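Local coordinates for protein inositol-1-monophosphatase (Nostoc sp., PDB 5ZHH) that probably hydrolyses inositol monophosphates to free inositol and phosphate, at residues L4-L16 against I106-Y120. Residues are numbered along the deposited sequence; the frame is centred on the assembly and turned at random.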
# COMPACT_ATOMS: atom_id res chain seq x y z
N LEU A 4 4.85 -26.09 16.28
CA LEU A 4 3.78 -25.13 16.04
C LEU A 4 4.15 -24.16 14.93
O LEU A 4 3.26 -23.65 14.22
CB LEU A 4 3.44 -24.38 17.33
CG LEU A 4 2.80 -25.30 18.37
CD1 LEU A 4 2.48 -24.55 19.66
CD2 LEU A 4 1.55 -25.96 17.80
N GLN A 5 5.44 -23.86 14.78
CA GLN A 5 5.89 -22.97 13.72
C GLN A 5 5.57 -23.54 12.34
O GLN A 5 5.20 -22.81 11.42
CB GLN A 5 7.39 -22.71 13.85
CG GLN A 5 7.94 -21.70 12.87
CD GLN A 5 7.50 -20.29 13.20
OE1 GLN A 5 7.78 -19.79 14.29
NE2 GLN A 5 6.83 -19.63 12.26
N THR A 6 5.70 -24.86 12.18
CA THR A 6 5.33 -25.50 10.92
C THR A 6 3.84 -25.32 10.64
O THR A 6 3.46 -24.99 9.51
CB THR A 6 5.71 -26.98 10.96
OG1 THR A 6 7.13 -27.10 11.01
CG2 THR A 6 5.18 -27.72 9.73
N PHE A 7 3.00 -25.51 11.66
CA PHE A 7 1.57 -25.27 11.49
C PHE A 7 1.30 -23.82 11.14
O PHE A 7 0.49 -23.53 10.25
CB PHE A 7 0.82 -25.64 12.77
CG PHE A 7 0.93 -27.08 13.15
CD1 PHE A 7 1.03 -28.05 12.18
CD2 PHE A 7 0.93 -27.46 14.49
CE1 PHE A 7 1.13 -29.39 12.53
CE2 PHE A 7 1.03 -28.79 14.84
CZ PHE A 7 1.13 -29.76 13.87
N LEU A 8 1.98 -22.90 11.82
CA LEU A 8 1.77 -21.48 11.59
C LEU A 8 2.21 -21.05 10.20
O LEU A 8 1.56 -20.20 9.56
CB LEU A 8 2.51 -20.68 12.67
CG LEU A 8 2.45 -19.16 12.56
CD1 LEU A 8 1.01 -18.69 12.67
CD2 LEU A 8 3.33 -18.50 13.61
N ASP A 9 3.32 -21.61 9.71
CA ASP A 9 3.78 -21.31 8.35
C ASP A 9 2.71 -21.66 7.32
O ASP A 9 2.46 -20.89 6.39
CB ASP A 9 5.07 -22.07 8.03
CG ASP A 9 6.27 -21.55 8.79
OD1 ASP A 9 6.21 -20.43 9.34
OD2 ASP A 9 7.29 -22.27 8.83
N ILE A 10 2.10 -22.84 7.46
CA ILE A 10 1.13 -23.29 6.46
C ILE A 10 -0.17 -22.51 6.58
O ILE A 10 -0.79 -22.15 5.57
CB ILE A 10 0.90 -24.81 6.59
CG1 ILE A 10 2.19 -25.56 6.28
CG2 ILE A 10 -0.21 -25.25 5.66
CD1 ILE A 10 2.83 -25.13 5.00
N ALA A 11 -0.62 -22.25 7.81
CA ALA A 11 -1.83 -21.45 7.98
C ALA A 11 -1.65 -20.05 7.40
O ALA A 11 -2.60 -19.48 6.85
CB ALA A 11 -2.20 -21.37 9.46
N THR A 12 -0.44 -19.50 7.50
CA THR A 12 -0.19 -18.17 6.94
C THR A 12 -0.34 -18.19 5.43
O THR A 12 -1.01 -17.33 4.85
CB THR A 12 1.20 -17.69 7.35
OG1 THR A 12 1.30 -17.66 8.78
CG2 THR A 12 1.45 -16.30 6.80
N GLU A 13 0.27 -19.17 4.76
CA GLU A 13 0.17 -19.24 3.31
C GLU A 13 -1.27 -19.53 2.88
O GLU A 13 -1.75 -18.97 1.88
CB GLU A 13 1.14 -20.29 2.75
CG GLU A 13 0.99 -20.59 1.25
CD GLU A 13 1.38 -19.43 0.34
OE1 GLU A 13 1.96 -18.43 0.82
OE2 GLU A 13 1.10 -19.52 -0.88
N ALA A 14 -1.99 -20.35 3.64
CA ALA A 14 -3.39 -20.59 3.32
C ALA A 14 -4.20 -19.31 3.45
O ALA A 14 -5.06 -19.02 2.60
CB ALA A 14 -3.96 -21.69 4.23
N ALA A 15 -3.93 -18.51 4.48
CA ALA A 15 -4.66 -17.26 4.68
C ALA A 15 -4.36 -16.26 3.57
O ALA A 15 -5.26 -15.57 3.09
CB ALA A 15 -4.31 -16.67 6.04
N LEU A 16 -3.08 -16.15 3.18
CA LEU A 16 -2.71 -15.20 2.13
C LEU A 16 -3.27 -15.63 0.78
O LEU A 16 -3.74 -14.79 0.01
CB LEU A 16 -1.19 -15.06 2.07
CG LEU A 16 -0.58 -14.42 3.31
CD1 LEU A 16 0.94 -14.39 3.20
CD2 LEU A 16 -1.13 -13.01 3.51
N ILE A 106 -8.09 -18.67 10.30
CA ILE A 106 -7.60 -20.05 10.27
C ILE A 106 -7.00 -20.36 11.63
O ILE A 106 -5.92 -19.86 11.96
CB ILE A 106 -6.57 -20.27 9.16
CG1 ILE A 106 -7.18 -19.95 7.79
CG2 ILE A 106 -6.04 -21.69 9.19
CD1 ILE A 106 -6.21 -20.06 6.64
N GLY A 107 -7.68 -21.20 12.41
CA GLY A 107 -7.21 -21.56 13.73
C GLY A 107 -7.05 -23.06 13.85
O GLY A 107 -7.75 -23.83 13.20
N LEU A 108 -6.10 -23.47 14.68
CA LEU A 108 -5.86 -24.88 14.93
C LEU A 108 -6.11 -25.17 16.40
O LEU A 108 -5.51 -24.53 17.27
CB LEU A 108 -4.43 -25.29 14.54
CG LEU A 108 -4.06 -26.72 14.96
CD1 LEU A 108 -4.97 -27.73 14.25
CD2 LEU A 108 -2.59 -27.03 14.66
N LEU A 109 -7.00 -26.13 16.66
CA LEU A 109 -7.23 -26.67 17.99
C LEU A 109 -6.40 -27.93 18.17
O LEU A 109 -6.46 -28.84 17.33
CB LEU A 109 -8.72 -27.00 18.20
CG LEU A 109 -9.76 -25.88 18.12
CD1 LEU A 109 -11.13 -26.47 17.80
CD2 LEU A 109 -9.81 -25.09 19.42
N ILE A 110 -5.60 -27.97 19.22
CA ILE A 110 -4.85 -29.16 19.60
C ILE A 110 -5.47 -29.69 20.88
O ILE A 110 -5.43 -29.03 21.93
CB ILE A 110 -3.35 -28.87 19.75
CG1 ILE A 110 -2.80 -28.34 18.43
CG2 ILE A 110 -2.61 -30.14 20.19
CD1 ILE A 110 -1.33 -27.98 18.45
N ASN A 111 -6.08 -30.88 20.79
CA ASN A 111 -6.85 -31.46 21.88
C ASN A 111 -7.90 -30.47 22.37
O ASN A 111 -8.13 -30.31 23.57
CB ASN A 111 -5.92 -31.91 23.02
CG ASN A 111 -4.96 -33.01 22.59
OD1 ASN A 111 -5.34 -33.95 21.88
ND2 ASN A 111 -3.70 -32.87 22.97
N GLY A 112 -8.55 -29.80 21.42
CA GLY A 112 -9.62 -28.86 21.71
C GLY A 112 -9.21 -27.51 22.24
O GLY A 112 -10.07 -26.75 22.68
N VAL A 113 -7.91 -27.18 22.20
CA VAL A 113 -7.39 -25.93 22.75
C VAL A 113 -6.81 -25.12 21.61
O VAL A 113 -6.00 -25.63 20.84
CB VAL A 113 -6.32 -26.17 23.84
CG1 VAL A 113 -5.84 -24.84 24.40
CG2 VAL A 113 -6.89 -27.06 24.94
N PRO A 114 -7.17 -23.83 21.47
CA PRO A 114 -6.57 -23.00 20.42
C PRO A 114 -5.07 -22.83 20.61
O PRO A 114 -4.61 -22.40 21.67
CB PRO A 114 -7.31 -21.66 20.56
CG PRO A 114 -8.59 -22.00 21.29
CD PRO A 114 -8.23 -23.13 22.21
N GLN A 115 -4.30 -23.18 19.58
CA GLN A 115 -2.84 -23.12 19.66
C GLN A 115 -2.17 -22.43 18.50
O GLN A 115 -1.01 -22.01 18.65
CB GLN A 115 -2.26 -24.54 19.79
CG GLN A 115 -2.57 -25.22 21.11
CD GLN A 115 -1.75 -24.67 22.27
OE1 GLN A 115 -0.64 -25.12 22.54
NE2 GLN A 115 -2.31 -23.69 22.97
N VAL A 116 -2.81 -22.32 17.34
CA VAL A 116 -2.26 -21.61 16.18
C VAL A 116 -3.37 -20.76 15.58
O VAL A 116 -4.49 -21.24 15.40
CB VAL A 116 -1.69 -22.57 15.12
CG1 VAL A 116 -1.15 -21.77 13.94
CG2 VAL A 116 -0.62 -23.47 15.71
N GLY A 117 -3.04 -19.52 15.25
CA GLY A 117 -4.04 -18.65 14.67
C GLY A 117 -3.50 -17.68 13.64
O GLY A 117 -2.47 -17.04 13.85
N VAL A 118 -4.18 -17.59 12.50
CA VAL A 118 -3.89 -16.59 11.48
C VAL A 118 -5.19 -15.91 11.09
O VAL A 118 -6.18 -16.59 10.79
CB VAL A 118 -3.20 -17.19 10.24
CG1 VAL A 118 -2.95 -16.10 9.23
CG2 VAL A 118 -1.87 -17.85 10.63
N ILE A 119 -5.18 -14.58 11.10
CA ILE A 119 -6.32 -13.77 10.68
C ILE A 119 -5.81 -12.76 9.67
O ILE A 119 -4.90 -11.98 9.98
CB ILE A 119 -6.99 -13.07 11.87
CG1 ILE A 119 -7.54 -14.13 12.83
CG2 ILE A 119 -8.10 -12.13 11.41
CD1 ILE A 119 -7.91 -13.57 14.21
N TYR A 120 -6.38 -12.77 8.47
CA TYR A 120 -5.89 -11.92 7.39
C TYR A 120 -7.03 -11.08 6.84
O TYR A 120 -8.02 -11.62 6.32
CB TYR A 120 -5.26 -12.76 6.27
CG TYR A 120 -4.74 -11.92 5.13
CD1 TYR A 120 -3.87 -10.86 5.37
CD2 TYR A 120 -5.11 -12.17 3.81
CE1 TYR A 120 -3.38 -10.08 4.33
CE2 TYR A 120 -4.63 -11.40 2.77
CZ TYR A 120 -3.77 -10.35 3.04
OH TYR A 120 -3.28 -9.57 2.02
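L16 sets a single methyl squarely on the ring of Y120. L16 CD2 lies 3.7 Å from the centroid of the Y120 ring and 8° off its normal, a CH-pi contact over one face. This is the far end of a helix-on-sheet interface in the inositol monophosphatase fold. Helix 3-25 packs here on a beta hairpin of the large mixed sheet, strands 103-110 and 113-121, joined by a type I' turn. The helix segment runs nearly along strand 113-120, at 20°.

Small residues let the helix sit close. A15 CB meets V118 CG1 at 3.5 Å, and A11 CB touches the other methyl, CG2. I106 has CG1 beside its backbone N (chi1 -60°), and this sends CD1 in among A11, A14 and A15. There I106 CD1 comes within 3.5 Å of A15 N. L8 CD1 drops onto V118 CG2, while V116 CG1 rests against the L8 backbone.

Toward the turn, Q115 and V116 both face L108 in a classic beta bulge. L108 CD2 approaches F7 CD2 at 3.6 Å, and V116 CG2 lies at the edge of the F7 ring. T12 OG1 donates to L8 O and accepts from R129 NE. On the helix side turned from the sheet, D9 and E13 form salt bridges to R60 and R140 of the second subunit.

Y120 OH hydrogen-bonds to D125. An alanine in place of Y120 would probably leave the L16 methyl without its ring face and D125 without this hydroxyl partner. At the opposite end of the interface, L4 CD2 meets I110 CD1 at 3.6 Å.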